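Local coordinates for hypothetical protein TM1553 (Thermotoga maritima, PDB 1VRM) that probably transfers FMN from FAD covalently to target proteins, as its ApbE-family relatives do, at residues V34-I39 with S180-A185; E46-D51 with D172-I177; P206-V211 with Y222-S227. All blocks are in the same frame, centred on the assembly; numbering follows the deposited sequence. Where two conformers were deposited one is given.

Interaction 1: V34-I39 with S180-A185; sequences VSSQKI and SFDENA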
ATOM      1  N   VAL A  34      -7.777 -15.585  12.874  1.00  4.72           N
ATOM      2  CA  VAL A  34      -8.806 -15.047  13.760  1.00  4.52           C
ATOM      3  C   VAL A  34      -9.180 -16.053  14.824  1.00  6.33           C
ATOM      4  O   VAL A  34      -9.303 -17.243  14.569  1.00  5.00           O
ATOM      5  CB  VAL A  34     -10.012 -14.424  12.987  0.50  7.31           C
ATOM      6  CG1 VAL A  34     -10.801 -15.454  12.234  0.50  9.08           C
ATOM      7  CG2 VAL A  34     -10.853 -13.572  13.925  0.50 10.44           C
ATOM      8  N   SER A  35      -9.385 -15.520  16.032  1.00  5.68           N
ATOM      9  CA  SER A  35      -9.955 -16.286  17.152  1.00  7.53           C
ATOM     10  C   SER A  35     -11.136 -15.528  17.720  1.00  8.58           C
ATOM     11  O   SER A  35     -11.066 -14.330  17.899  1.00  7.19           O
ATOM     12  CB  SER A  35      -8.908 -16.521  18.219  1.00 10.73           C
ATOM     13  OG  SER A  35      -9.464 -17.142  19.394  1.00 11.01           O
ATOM     14  N   SER A  36     -12.222 -16.248  18.014  1.00  7.33           N
ATOM     15  CA  SER A  36     -13.395 -15.683  18.674  1.00  9.48           C
ATOM     16  C   SER A  36     -14.118 -16.790  19.406  1.00 11.83           C
ATOM     17  O   SER A  36     -14.259 -17.874  18.854  1.00 10.40           O
ATOM     18  CB  SER A  36     -14.353 -15.015  17.697  1.00  7.38           C
ATOM     19  OG  SER A  36     -15.561 -14.579  18.330  1.00  8.93           O
ATOM     20  N   GLN A  37     -14.592 -16.502  20.624  1.00 12.14           N
ATOM     21  CA  GLN A  37     -15.501 -17.418  21.351  1.00 15.34           C
ATOM     22  C   GLN A  37     -16.947 -17.022  21.150  1.00 14.26           C
ATOM     23  O   GLN A  37     -17.843 -17.736  21.606  1.00 18.48           O
ATOM     24  CB  GLN A  37     -15.182 -17.398  22.857  1.00 17.64           C
ATOM     25  CG  GLN A  37     -13.915 -18.090  23.209  1.00 26.14           C
ATOM     26  CD  GLN A  37     -13.869 -18.459  24.712  1.00 26.15           C
ATOM     27  OE1 GLN A  37     -14.839 -18.212  25.462  1.00 40.17           O
ATOM     28  NE2 GLN A  37     -12.763 -19.070  25.140  1.00 38.60           N
ATOM     29  N   LYS A  38     -17.196 -15.915  20.476  1.00 11.26           N
ATOM     30  CA  LYS A  38     -18.544 -15.410  20.285  1.00 12.81           C
ATOM     31  C   LYS A  38     -19.187 -15.823  18.965  1.00 14.30           C
ATOM     32  O   LYS A  38     -20.378 -16.174  18.916  1.00 12.75           O
ATOM     33  CB  LYS A  38     -18.548 -13.911  20.398  1.00 11.83           C
ATOM     34  CG  LYS A  38     -19.897 -13.267  20.365  1.00 18.55           C
ATOM     35  CD  LYS A  38     -19.752 -11.752  20.249  1.00 19.42           C
ATOM     36  CE  LYS A  38     -21.061 -11.060  20.131  1.00 28.08           C
ATOM     37  NZ  LYS A  38     -20.825  -9.629  19.813  1.00 34.68           N
ATOM     38  N   ILE A  39     -18.398 -15.741  17.903  1.00  9.74           N
ATOM     39  CA  ILE A  39     -18.833 -16.022  16.534  1.00  9.62           C
ATOM     40  C   ILE A  39     -17.825 -16.998  15.937  1.00 10.74           C
ATOM     41  O   ILE A  39     -16.643 -16.855  16.158  1.00 10.78           O
ATOM     42  CB  ILE A  39     -18.822 -14.723  15.705  1.00  9.03           C
ATOM     43  CG1 ILE A  39     -19.800 -13.675  16.254  1.00 14.74           C
ATOM     44  CG2 ILE A  39     -19.108 -15.000  14.216  1.00 13.53           C
ATOM     45  CD1 ILE A  39     -21.233 -14.142  16.199  1.00 19.43           C
ATOM     46  N   SER A 180     -16.435  -5.885  14.647  1.00  6.10           N
ATOM     47  CA  SER A 180     -17.904  -5.702  14.539  1.00  6.53           C
ATOM     48  C   SER A 180     -18.646  -7.013  14.867  1.00 10.67           C
ATOM     49  O   SER A 180     -19.720  -7.016  15.468  1.00 12.55           O
ATOM     50  CB  SER A 180     -18.293  -5.248  13.125  0.34  9.09           C
ATOM     51  OG  SER A 180     -17.937  -3.901  12.855  0.34  5.10           O
ATOM     52  N   PHE A 181     -18.073  -8.149  14.473  1.00  8.70           N
ATOM     53  CA  PHE A 181     -18.595  -9.456  14.877  1.00  6.68           C
ATOM     54  C   PHE A 181     -18.396  -9.718  16.346  1.00  6.39           C
ATOM     55  O   PHE A 181     -19.264 -10.262  17.025  1.00 10.22           O
ATOM     56  CB  PHE A 181     -17.934 -10.605  14.109  1.00  6.38           C
ATOM     57  CG  PHE A 181     -18.506 -10.809  12.749  1.00  7.21           C
ATOM     58  CD1 PHE A 181     -19.709 -11.503  12.580  1.00  6.95           C
ATOM     59  CD2 PHE A 181     -17.847 -10.348  11.618  1.00  9.55           C
ATOM     60  CE1 PHE A 181     -20.246 -11.720  11.320  1.00 11.16           C
ATOM     61  CE2 PHE A 181     -18.383 -10.583  10.361  1.00 10.98           C
ATOM     62  CZ  PHE A 181     -19.580 -11.251  10.224  1.00 11.90           C
ATOM     63  N   ASP A 182     -17.212  -9.380  16.817  1.00  6.93           N
ATOM     64  CA  ASP A 182     -16.854  -9.675  18.206  1.00  7.66           C
ATOM     65  C   ASP A 182     -15.826  -8.664  18.643  1.00  5.65           C
ATOM     66  O   ASP A 182     -14.681  -8.746  18.226  1.00  7.22           O
ATOM     67  CB  ASP A 182     -16.229 -11.069  18.285  1.00  9.25           C
ATOM     68  CG  ASP A 182     -15.743 -11.450  19.680  1.00 13.57           C
ATOM     69  OD1 ASP A 182     -15.875 -10.630  20.653  1.00 10.85           O
ATOM     70  OD2 ASP A 182     -15.186 -12.594  19.807  1.00 12.48           O
ATOM     71  N   GLU A 183     -16.214  -7.763  19.538  1.00  9.73           N
ATOM     72  CA  GLU A 183     -15.272  -6.728  20.009  1.00  8.95           C
ATOM     73  C   GLU A 183     -14.010  -7.267  20.650  1.00  7.57           C
ATOM     74  O   GLU A 183     -12.987  -6.546  20.723  1.00  7.68           O
ATOM     75  CB  GLU A 183     -15.947  -5.744  20.962  1.00 12.00           C
ATOM     76  CG  GLU A 183     -16.444  -6.395  22.268  1.00  8.59           C
ATOM     77  CD  GLU A 183     -17.353  -5.516  23.161  1.00 19.40           C
ATOM     78  OE1 GLU A 183     -17.842  -4.451  22.774  1.00 21.45           O
ATOM     79  OE2 GLU A 183     -17.638  -5.974  24.276  1.00 28.44           O
ATOM     80  N   ASN A 184     -14.071  -8.522  21.070  1.00  6.44           N
ATOM     81  CA  ASN A 184     -12.938  -9.174  21.747  1.00  5.27           C
ATOM     82  C   ASN A 184     -12.208 -10.196  20.885  1.00  6.26           C
ATOM     83  O   ASN A 184     -11.412 -10.935  21.399  1.00  8.05           O
ATOM     84  CB  ASN A 184     -13.388  -9.744  23.066  1.00  9.96           C
ATOM     85  CG  ASN A 184     -13.884  -8.640  24.007  1.00  8.50           C
ATOM     86  OD1 ASN A 184     -13.332  -7.540  24.001  1.00  9.97           O
ATOM     87  ND2 ASN A 184     -14.888  -8.922  24.792  1.00 10.58           N
ATOM     88  N   ALA A 185     -12.482 -10.200  19.577  1.00  6.07           N
ATOM     89  CA  ALA A 185     -11.733 -11.056  18.692  1.00  6.26           C
ATOM     90  C   ALA A 185     -10.258 -10.702  18.700  1.00  6.45           C
ATOM     91  O   ALA A 185      -9.853  -9.566  18.959  1.00  7.33           O
ATOM     92  CB  ALA A 185     -12.288 -10.996  17.299  1.00  6.60           C
TER
HETATM   93  O   HOH W   1     -14.374 -13.969  21.852  1.00 15.15           O
HETATM   94  O   HOH W   2     -18.959  -7.673  20.240  1.00 21.38           O
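Ser36 and Asp182 lock the loop after strand 28-35 onto the end of helix 166-181. The serine hydroxyl gives its proton to Asp182 OD2, with Ser36 OG only 2.5 Å from Asp182 OD2, reaching the carboxylate on its anti side and 19° out of the plane. Ser36 OG in turn accepts two backbone N-H groups: Lys38 N lies 3.0 Å from Ser36 OG, and Ile39 N, on a nearly straight line, 3.1 Å from Ser36 OG. With CG anti to its own nitrogen (chi1 177°), Asp182 reaches across to the serine, while its OD1, approached from above the carboxylate plane, takes the N-H of Asn184 at an N-to-OD1 distance of 2.8 Å. Both carboxylate oxygens are thus engaged, a pattern that would probably stabilise the ionised form. On the strand side, Ala185 packs against strand 28-35, its CA 3.4 Å from Ser35 O in a CA-H...O contact.

The side of Lys38 is looser and wet. Its extended chain passes the carboxylate to a weak hydrogen bond, Lys38 NZ to Phe181 O at 3.3 Å, and one water joins Lys38 NZ to Glu183 N. Another water links Gln37 N to Asp182 OD2. A separate, partly exposed apolar contact has Ile39 crossing Phe181 at about a right angle, CG2 3.9 Å from Phe181 CD1; Ile44 and Ala47 of helix 41-58 also touch Phe181. The motifs are an ST turn and ST motif at Ser36, facing an Asx turn and a type I beta turn that begin at Asp182, where the chain passes from helix 166-181 to strand 186-191.

Interaction 2: E46-D51 with D172-I177; sequences EAILED and DRARQI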
ATOM      1  N   GLU A  46     -14.428 -15.451   6.512  1.00  4.52           N
ATOM      2  CA  GLU A  46     -15.142 -15.410   5.225  1.00  5.71           C
ATOM      3  C   GLU A  46     -15.608 -13.978   4.905  1.00  5.66           C
ATOM      4  O   GLU A  46     -15.440 -13.525   3.771  1.00  6.17           O
ATOM      5  CB  GLU A  46     -16.344 -16.349   5.238  1.00  6.51           C
ATOM      6  CG  GLU A  46     -17.284 -16.263   4.000  1.00  9.77           C
ATOM      7  CD  GLU A  46     -16.646 -16.479   2.619  1.00 19.52           C
ATOM      8  OE1 GLU A  46     -15.673 -17.279   2.508  1.00 12.47           O
ATOM      9  OE2 GLU A  46     -17.189 -15.882   1.611  1.00 16.76           O
ATOM     10  N   ALA A  47     -16.170 -13.311   5.888  1.00  3.80           N
ATOM     11  CA  ALA A  47     -16.617 -11.902   5.749  1.00  3.46           C
ATOM     12  C   ALA A  47     -15.456 -11.020   5.324  1.00  4.74           C
ATOM     13  O   ALA A  47     -15.599 -10.163   4.442  1.00  6.15           O
ATOM     14  CB  ALA A  47     -17.154 -11.389   7.016  1.00  4.96           C
ATOM     15  N   ILE A  48     -14.337 -11.209   5.995  1.00  5.64           N
ATOM     16  CA  ILE A  48     -13.134 -10.422   5.707  1.00  4.78           C
ATOM     17  C   ILE A  48     -12.630 -10.676   4.278  1.00  4.84           C
ATOM     18  O   ILE A  48     -12.366  -9.755   3.509  1.00  4.59           O
ATOM     19  CB  ILE A  48     -12.027 -10.729   6.720  1.00  3.35           C
ATOM     20  CG1 ILE A  48     -12.347 -10.126   8.068  1.00  4.56           C
ATOM     21  CG2 ILE A  48     -10.692 -10.208   6.180  1.00  5.74           C
ATOM     22  CD1 ILE A  48     -11.460 -10.569   9.177  1.00  6.44           C
ATOM     23  N   LEU A  49     -12.558 -11.935   3.868  1.00  4.39           N
ATOM     24  CA  LEU A  49     -12.118 -12.258   2.522  1.00  4.70           C
ATOM     25  C   LEU A  49     -13.043 -11.662   1.484  1.00  4.21           C
ATOM     26  O   LEU A  49     -12.603 -11.108   0.439  1.00  6.54           O
ATOM     27  CB  LEU A  49     -12.046 -13.767   2.327  1.00  6.22           C
ATOM     28  CG  LEU A  49     -11.456 -14.156   0.954  1.00  7.02           C
ATOM     29  CD1 LEU A  49     -10.049 -13.598   0.647  1.00 10.06           C
ATOM     30  CD2 LEU A  49     -11.503 -15.699   0.851  1.00  8.81           C
ATOM     31  N   GLU A  50     -14.341 -11.734   1.763  1.00  4.09           N
ATOM     32  CA  GLU A  50     -15.306 -11.132   0.802  1.00  6.14           C
ATOM     33  C   GLU A  50     -15.024  -9.637   0.645  1.00  6.86           C
ATOM     34  O   GLU A  50     -15.033  -9.117  -0.475  1.00  6.49           O
ATOM     35  CB  GLU A  50     -16.731 -11.336   1.263  1.00  7.28           C
ATOM     36  CG  GLU A  50     -17.137 -12.805   1.231  1.00  6.73           C
ATOM     37  CD  GLU A  50     -18.566 -13.016   1.787  1.00  7.52           C
ATOM     38  OE1 GLU A  50     -19.266 -12.032   2.115  1.00 11.85           O
ATOM     39  OE2 GLU A  50     -18.933 -14.199   1.903  1.00 11.31           O
ATOM     40  N   ASP A  51     -14.781  -8.948   1.748  1.00  5.27           N
ATOM     41  CA  ASP A  51     -14.495  -7.487   1.653  1.00  5.40           C
ATOM     42  C   ASP A  51     -13.184  -7.219   0.901  1.00  5.97           C
ATOM     43  O   ASP A  51     -13.082  -6.279   0.104  1.00  7.30           O
ATOM     44  CB  ASP A  51     -14.471  -6.871   3.021  1.00  7.01           C
ATOM     45  CG  ASP A  51     -14.587  -5.377   2.978  1.00 11.04           C
ATOM     46  OD1 ASP A  51     -15.591  -4.914   2.410  1.00 11.68           O
ATOM     47  OD2 ASP A  51     -13.688  -4.670   3.529  1.00  8.78           O
ATOM     48  N   ASP A 172      -7.304  -2.321   7.215  1.00  6.15           N
ATOM     49  CA  ASP A 172      -8.002  -1.579   8.255  1.00  5.96           C
ATOM     50  C   ASP A 172      -9.500  -1.983   8.284  1.00  5.02           C
ATOM     51  O   ASP A 172     -10.050  -2.196   9.348  1.00  7.89           O
ATOM     52  CB  ASP A 172      -7.828  -0.088   8.070  1.00  8.42           C
ATOM     53  CG  ASP A 172      -6.420   0.369   8.426  1.00 10.96           C
ATOM     54  OD1 ASP A 172      -5.724  -0.355   9.216  1.00 12.10           O
ATOM     55  OD2 ASP A 172      -5.994   1.433   7.889  1.00 10.93           O
ATOM     56  N   ARG A 173     -10.129  -2.093   7.112  1.00  6.30           N
ATOM     57  CA  ARG A 173     -11.514  -2.576   7.038  1.00  7.69           C
ATOM     58  C   ARG A 173     -11.653  -3.987   7.611  1.00  5.69           C
ATOM     59  O   ARG A 173     -12.611  -4.289   8.331  1.00  7.23           O
ATOM     60  CB  ARG A 173     -12.029  -2.548   5.618  1.00  7.41           C
ATOM     61  CG  ARG A 173     -12.582  -1.162   5.342  1.00 14.48           C
ATOM     62  CD  ARG A 173     -13.381  -1.114   4.120  1.00 20.11           C
ATOM     63  NE  ARG A 173     -14.425  -2.124   4.089  1.00 18.12           N
ATOM     64  CZ  ARG A 173     -15.666  -1.967   4.504  1.00 20.47           C
ATOM     65  NH1 ARG A 173     -16.071  -0.791   4.982  1.00 32.42           N
ATOM     66  NH2 ARG A 173     -16.529  -2.979   4.396  1.00 20.98           N
ATOM     67  N   ALA A 174     -10.709  -4.837   7.301  1.00  5.65           N
ATOM     68  CA  ALA A 174     -10.737  -6.202   7.788  1.00  6.20           C
ATOM     69  C   ALA A 174     -10.791  -6.248   9.311  1.00  8.98           C
ATOM     70  O   ALA A 174     -11.589  -6.998   9.874  1.00  6.26           O
ATOM     71  CB  ALA A 174      -9.578  -6.997   7.241  1.00  7.75           C
ATOM     72  N   ARG A 175      -9.935  -5.490   9.990  1.00  6.44           N
ATOM     73  CA  ARG A 175     -10.000  -5.415  11.441  1.00  5.75           C
ATOM     74  C   ARG A 175     -11.357  -4.921  11.926  1.00  4.67           C
ATOM     75  O   ARG A 175     -11.933  -5.468  12.878  1.00  7.38           O
ATOM     76  CB  ARG A 175      -8.928  -4.463  11.941  1.00  7.38           C
ATOM     77  CG  ARG A 175      -9.038  -4.155  13.441  1.00  6.70           C
ATOM     78  CD  ARG A 175      -7.843  -3.377  13.930  1.00  9.39           C
ATOM     79  NE  ARG A 175      -8.052  -2.912  15.283  1.00 12.37           N
ATOM     80  CZ  ARG A 175      -8.810  -1.847  15.568  1.00 14.71           C
ATOM     81  NH1 ARG A 175      -9.456  -1.153  14.624  1.00 21.80           N
ATOM     82  NH2 ARG A 175      -8.969  -1.515  16.821  1.00 27.88           N
ATOM     83  N   GLN A 176     -11.915  -3.897  11.280  1.00  5.21           N
ATOM     84  CA  GLN A 176     -13.202  -3.319  11.676  1.00  8.58           C
ATOM     85  C   GLN A 176     -14.288  -4.392  11.557  1.00  7.77           C
ATOM     86  O   GLN A 176     -15.157  -4.502  12.423  1.00  9.12           O
ATOM     87  CB  GLN A 176     -13.574  -2.096  10.810  1.00 12.36           C
ATOM     88  CG  GLN A 176     -12.619  -0.848  10.870  1.00 21.24           C
ATOM     89  CD  GLN A 176     -12.834   0.164   9.645  1.00 22.89           C
ATOM     90  OE1 GLN A 176     -13.880   0.132   8.935  1.00 31.85           O
ATOM     91  NE2 GLN A 176     -11.849   1.059   9.431  1.00 34.29           N
ATOM     92  N   ILE A 177     -14.231  -5.175  10.491  1.00  4.46           N
ATOM     93  CA  ILE A 177     -15.204  -6.271  10.267  1.00  6.47           C
ATOM     94  C   ILE A 177     -15.119  -7.280  11.411  1.00  5.66           C
ATOM     95  O   ILE A 177     -16.129  -7.636  12.029  1.00  6.10           O
ATOM     96  CB  ILE A 177     -15.008  -6.948   8.873  1.00  4.98           C
ATOM     97  CG1 ILE A 177     -15.389  -5.970   7.767  1.00  5.44           C
ATOM     98  CG2 ILE A 177     -15.773  -8.248   8.785  1.00  6.01           C
ATOM     99  CD1 ILE A 177     -14.922  -6.336   6.415  1.00  7.87           C
TER
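Asp51 turns CG anti to its backbone nitrogen, and Arg173 bends its chain at chi3 (53°), which brings carboxylate and guanidinium together in a side-on salt bridge. Arg173 NE, 2.7 Å from Asp51 OD2, meets that oxygen on its syn side and holds it close to the guanidinium plane. Arg173 NH2 lies 2.9 Å from Asp51 OD1 and approaches it from above the carboxylate; the two planes stand 48° apart, and the second bond is the more tilted. Asp51 OD1 also forms a salt bridge with Arg54, and a carboxylate between two arginines is probably well stabilised as an anion.

The pair of helices, 41-58 and 166-181, runs roughly antiparallel, their axes 9.3 Å apart at 151° in these segments; Ile48 and Leu49 rest on strand 28-35, which places helix 41-58 against the large antiparallel sheet.

Next to the salt bridge the interface is aliphatic and close. Ile177 sends its two branches to different partners: CD1 sits 3.5 Å from Asp51 CB, whereas CG2 lies 3.9 Å from Ala47 CB and also touches Ile48 CG1. Where the backbones come nearest, Ile48 CG2 presses on Ala174 CB at 3.6 Å.

Interaction 3: P206-V211 with Y222-S227; sequences PWVIGV and YIYLKS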
ATOM      1  N   PRO A 206       2.019 -10.011  22.262  1.00 12.30           N
ATOM      2  CA  PRO A 206       2.319  -9.484  20.938  1.00 10.21           C
ATOM      3  C   PRO A 206       2.481 -10.573  19.883  1.00  9.67           C
ATOM      4  O   PRO A 206       2.866 -11.707  20.168  1.00 12.31           O
ATOM      5  CB  PRO A 206       3.659  -8.736  21.160  1.00 13.28           C
ATOM      6  CG  PRO A 206       4.311  -9.457  22.202  1.00 17.26           C
ATOM      7  CD  PRO A 206       3.184  -9.885  23.162  1.00 12.14           C
ATOM      8  N   TRP A 207       2.135 -10.223  18.658  1.00  8.31           N
ATOM      9  CA  TRP A 207       2.443 -11.019  17.495  1.00  6.06           C
ATOM     10  C   TRP A 207       3.872 -10.710  17.098  1.00  9.32           C
ATOM     11  O   TRP A 207       4.305  -9.557  17.088  1.00  8.60           O
ATOM     12  CB  TRP A 207       1.512 -10.730  16.343  1.00  5.80           C
ATOM     13  CG  TRP A 207       0.083 -11.045  16.669  1.00  5.26           C
ATOM     14  CD1 TRP A 207      -0.839 -10.222  17.222  1.00 10.10           C
ATOM     15  CD2 TRP A 207      -0.525 -12.313  16.546  1.00  3.98           C
ATOM     16  NE1 TRP A 207      -2.013 -10.883  17.401  1.00  8.87           N
ATOM     17  CE2 TRP A 207      -1.849 -12.188  17.015  1.00  6.93           C
ATOM     18  CE3 TRP A 207      -0.096 -13.540  16.073  1.00  9.17           C
ATOM     19  CZ2 TRP A 207      -2.719 -13.248  17.021  1.00  7.22           C
ATOM     20  CZ3 TRP A 207      -0.973 -14.591  16.080  1.00  8.94           C
ATOM     21  CH2 TRP A 207      -2.277 -14.429  16.535  1.00  8.76           C
ATOM     22  N   VAL A 208       4.586 -11.755  16.726  1.00  8.23           N
ATOM     23  CA  VAL A 208       6.006 -11.632  16.359  1.00 11.86           C
ATOM     24  C   VAL A 208       6.083 -11.649  14.864  1.00 12.55           C
ATOM     25  O   VAL A 208       5.643 -12.609  14.216  1.00 12.73           O
ATOM     26  CB  VAL A 208       6.851 -12.785  16.893  1.00 14.35           C
ATOM     27  CG1 VAL A 208       8.361 -12.487  16.600  1.00 14.20           C
ATOM     28  CG2 VAL A 208       6.621 -12.955  18.369  1.00 15.78           C
ATOM     29  N   ILE A 209       6.600 -10.574  14.304  1.00  9.80           N
ATOM     30  CA  ILE A 209       6.576 -10.354  12.864  1.00 12.34           C
ATOM     31  C   ILE A 209       8.012 -10.233  12.371  1.00 11.85           C
ATOM     32  O   ILE A 209       8.795  -9.440  12.891  1.00 10.06           O
ATOM     33  CB  ILE A 209       5.756  -9.127  12.481  1.00 11.60           C
ATOM     34  CG1 ILE A 209       4.313  -9.297  12.971  1.00 13.09           C
ATOM     35  CG2 ILE A 209       5.810  -8.905  10.981  1.00 17.24           C
ATOM     36  CD1 ILE A 209       3.492  -8.060  12.992  1.00 18.33           C
ATOM     37  N   GLY A 210       8.340 -11.051  11.390  1.00 11.68           N
ATOM     38  CA  GLY A 210       9.671 -11.042  10.786  1.00 11.53           C
ATOM     39  C   GLY A 210       9.768 -10.044   9.638  1.00 14.27           C
ATOM     40  O   GLY A 210       8.909 -10.021   8.786  1.00 20.27           O
ATOM     41  N   VAL A 211      10.791  -9.189   9.633  1.00 10.19           N
ATOM     42  CA  VAL A 211      11.058  -8.274   8.539  1.00 10.11           C
ATOM     43  C   VAL A 211      11.945  -9.059   7.568  1.00 11.22           C
ATOM     44  O   VAL A 211      12.989  -9.540   7.959  1.00 11.53           O
ATOM     45  CB  VAL A 211      11.805  -7.004   9.004  1.00 12.31           C
ATOM     46  CG1 VAL A 211      12.103  -6.096   7.830  1.00 14.38           C
ATOM     47  CG2 VAL A 211      11.012  -6.276  10.148  1.00 12.03           C
ATOM     48  N   TYR A 222      13.062  -8.850  13.944  1.00 10.94           N
ATOM     49  CA  TYR A 222      11.749  -9.216  14.467  1.00 10.41           C
ATOM     50  C   TYR A 222      11.140  -8.074  15.232  1.00  9.88           C
ATOM     51  O   TYR A 222      11.835  -7.426  16.021  1.00 11.99           O
ATOM     52  CB  TYR A 222      11.831 -10.412  15.382  1.00 13.47           C
ATOM     53  CG  TYR A 222      12.061 -11.710  14.658  1.00 14.78           C
ATOM     54  CD1 TYR A 222      11.014 -12.361  14.011  1.00 14.42           C
ATOM     55  CD2 TYR A 222      13.325 -12.268  14.597  1.00 21.25           C
ATOM     56  CE1 TYR A 222      11.218 -13.557  13.336  1.00 16.01           C
ATOM     57  CE2 TYR A 222      13.534 -13.456  13.921  1.00 20.10           C
ATOM     58  CZ  TYR A 222      12.482 -14.082  13.316  1.00 17.61           C
ATOM     59  OH  TYR A 222      12.710 -15.263  12.647  1.00 26.42           O
ATOM     60  N   ILE A 223       9.870  -7.827  14.959  1.00  7.87           N
ATOM     61  CA  ILE A 223       9.130  -6.875  15.737  1.00  9.75           C
ATOM     62  C   ILE A 223       7.958  -7.520  16.426  1.00  9.95           C
ATOM     63  O   ILE A 223       7.528  -8.616  16.078  1.00  9.07           O
ATOM     64  CB  ILE A 223       8.681  -5.657  14.905  1.00  8.91           C
ATOM     65  CG1 ILE A 223       7.760  -6.097  13.772  1.00 14.10           C
ATOM     66  CG2 ILE A 223       9.908  -4.944  14.347  1.00 16.29           C
ATOM     67  CD1 ILE A 223       6.887  -4.986  13.222  1.00 18.57           C
ATOM     68  N   TYR A 224       7.496  -6.825  17.453  1.00  9.39           N
ATOM     69  CA  TYR A 224       6.488  -7.341  18.372  1.00  8.37           C
ATOM     70  C   TYR A 224       5.354  -6.356  18.390  1.00 10.07           C
ATOM     71  O   TYR A 224       5.544  -5.221  18.763  1.00 11.48           O
ATOM     72  CB  TYR A 224       7.114  -7.522  19.757  1.00 10.57           C
ATOM     73  CG  TYR A 224       8.199  -8.556  19.732  1.00  9.02           C
ATOM     74  CD1 TYR A 224       9.482  -8.245  19.291  1.00 12.61           C
ATOM     75  CD2 TYR A 224       7.957  -9.849  20.167  1.00 19.32           C
ATOM     76  CE1 TYR A 224      10.485  -9.213  19.266  1.00 12.59           C
ATOM     77  CE2 TYR A 224       8.923 -10.792  20.133  1.00 16.64           C
ATOM     78  CZ  TYR A 224      10.192 -10.481  19.695  1.00 18.41           C
ATOM     79  OH  TYR A 224      11.161 -11.461  19.669  1.00 20.44           O
ATOM     80  N   LEU A 225       4.178  -6.754  17.944  1.00 10.71           N
ATOM     81  CA  LEU A 225       3.016  -5.860  17.883  1.00  9.12           C
ATOM     82  C   LEU A 225       1.812  -6.475  18.600  1.00  9.27           C
ATOM     83  O   LEU A 225       1.315  -7.559  18.228  1.00  9.08           O
ATOM     84  CB  LEU A 225       2.596  -5.524  16.443  1.00 11.86           C
ATOM     85  CG  LEU A 225       3.553  -4.747  15.552  1.00 19.16           C
ATOM     86  CD1 LEU A 225       2.910  -4.583  14.173  1.00 18.83           C
ATOM     87  CD2 LEU A 225       3.854  -3.399  16.139  1.00 17.36           C
ATOM     88  N   LYS A 226       1.350  -5.780  19.629  1.00  9.86           N
ATOM     89  CA  LYS A 226       0.038  -6.101  20.220  1.00 10.72           C
ATOM     90  C   LYS A 226      -1.112  -5.376  19.536  1.00  9.84           C
ATOM     91  O   LYS A 226      -2.247  -5.720  19.766  1.00 11.10           O
ATOM     92  CB  LYS A 226      -0.022  -5.863  21.747  1.00 10.66           C
ATOM     93  CG  LYS A 226       0.785  -6.827  22.626  1.00 18.87           C
ATOM     94  CD  LYS A 226       0.562  -6.561  24.167  1.00 14.93           C
ATOM     95  CE  LYS A 226      -0.895  -6.827  24.619  1.00 19.29           C
ATOM     96  NZ  LYS A 226      -1.008  -7.066  26.154  1.00 16.63           N
ATOM     97  N   SER A 227      -0.815  -4.376  18.708  1.00  8.83           N
ATOM     98  CA  SER A 227      -1.794  -3.549  18.044  1.00  8.82           C
ATOM     99  C   SER A 227      -1.111  -2.857  16.865  1.00 10.72           C
ATOM    100  O   SER A 227       0.110  -2.947  16.716  1.00 13.33           O
ATOM    101  CB  SER A 227      -2.379  -2.509  19.001  1.00  9.61           C
ATOM    102  OG  SER A 227      -1.412  -1.526  19.399  1.00 13.57           O
TER
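The Tyr224 ring has Pro206 CG at its edge, near the ring plane, and Val208 CG2 approaching obliquely, 3.6 Å from Tyr224 CE2. Tyr224 and Val208 lie side by side and point the same way. The other valine branch, CG1, anti to the backbone nitrogen (chi1 -173°), is 3.7 Å from Tyr222 CD1, so Val208 touches both tyrosines; Gly210 CA also approaches the Tyr222 ring obliquely. The Trp207 indole has Leu225 O at its edge, near the ring plane, while its NE1 bonds to Gly199 O, and its ring pairs edge-to-face with those of Phe188 and Tyr18.

Val208, Tyr222 and Tyr224 share one face of a two-stranded antiparallel hairpin, strands 207-212 and 219-225; Pro206, just before the strand, packs against Tyr224. Trp207, Ile209, Ile223 and Leu225 take the other face, where Ile209 CD1 is 3.7 Å from Leu225 CD1 and Ile223 and Leu225 touch Ile268 of strand 262-269. Two hydrogen-bonded pairs carry the ladder. Ile209 N to Ile223 O and Ile223 N to Ile209 O are both 2.8 Å. Trp207 and Leu225 are likewise bonded both ways, Trp207 N to Leu225 O at 2.8 Å and Leu225 N to Trp207 O at 2.9 Å. At the end of the ladder Lys226 CG comes 3.4 Å from Pro206 N, while Lys226 NZ bonds to Lys204 O.

The chemistry implies a two-sided ribbon: backbone bonds fix its register, one face turns aliphatic groups and an indole to the large sheet, and the other puts tyrosine and valine at the surface.

In the fold
Interactions 1 and 2 share one element, helix 166-181. Their other sides are consecutive in the chain, since strand 28-35 and the loop after it lead into helix 41-58, so interaction 2 is nested in the chain loop that interaction 1 closes. Their centres are 12 Å apart and they touch, with Phe181 CE2 3.7 Å from Ala47 CB. Interaction 3 comes later in the chain, its centre about 21 Å from those of the other two and its nearest atoms about 7 Å from each. Bound MPD, probably from the crystallisation liquor, is found about 4 Å from the side chain of Ile177 and, likewise, of Ile209; such molecules can mark pockets, but no active site is assigned here.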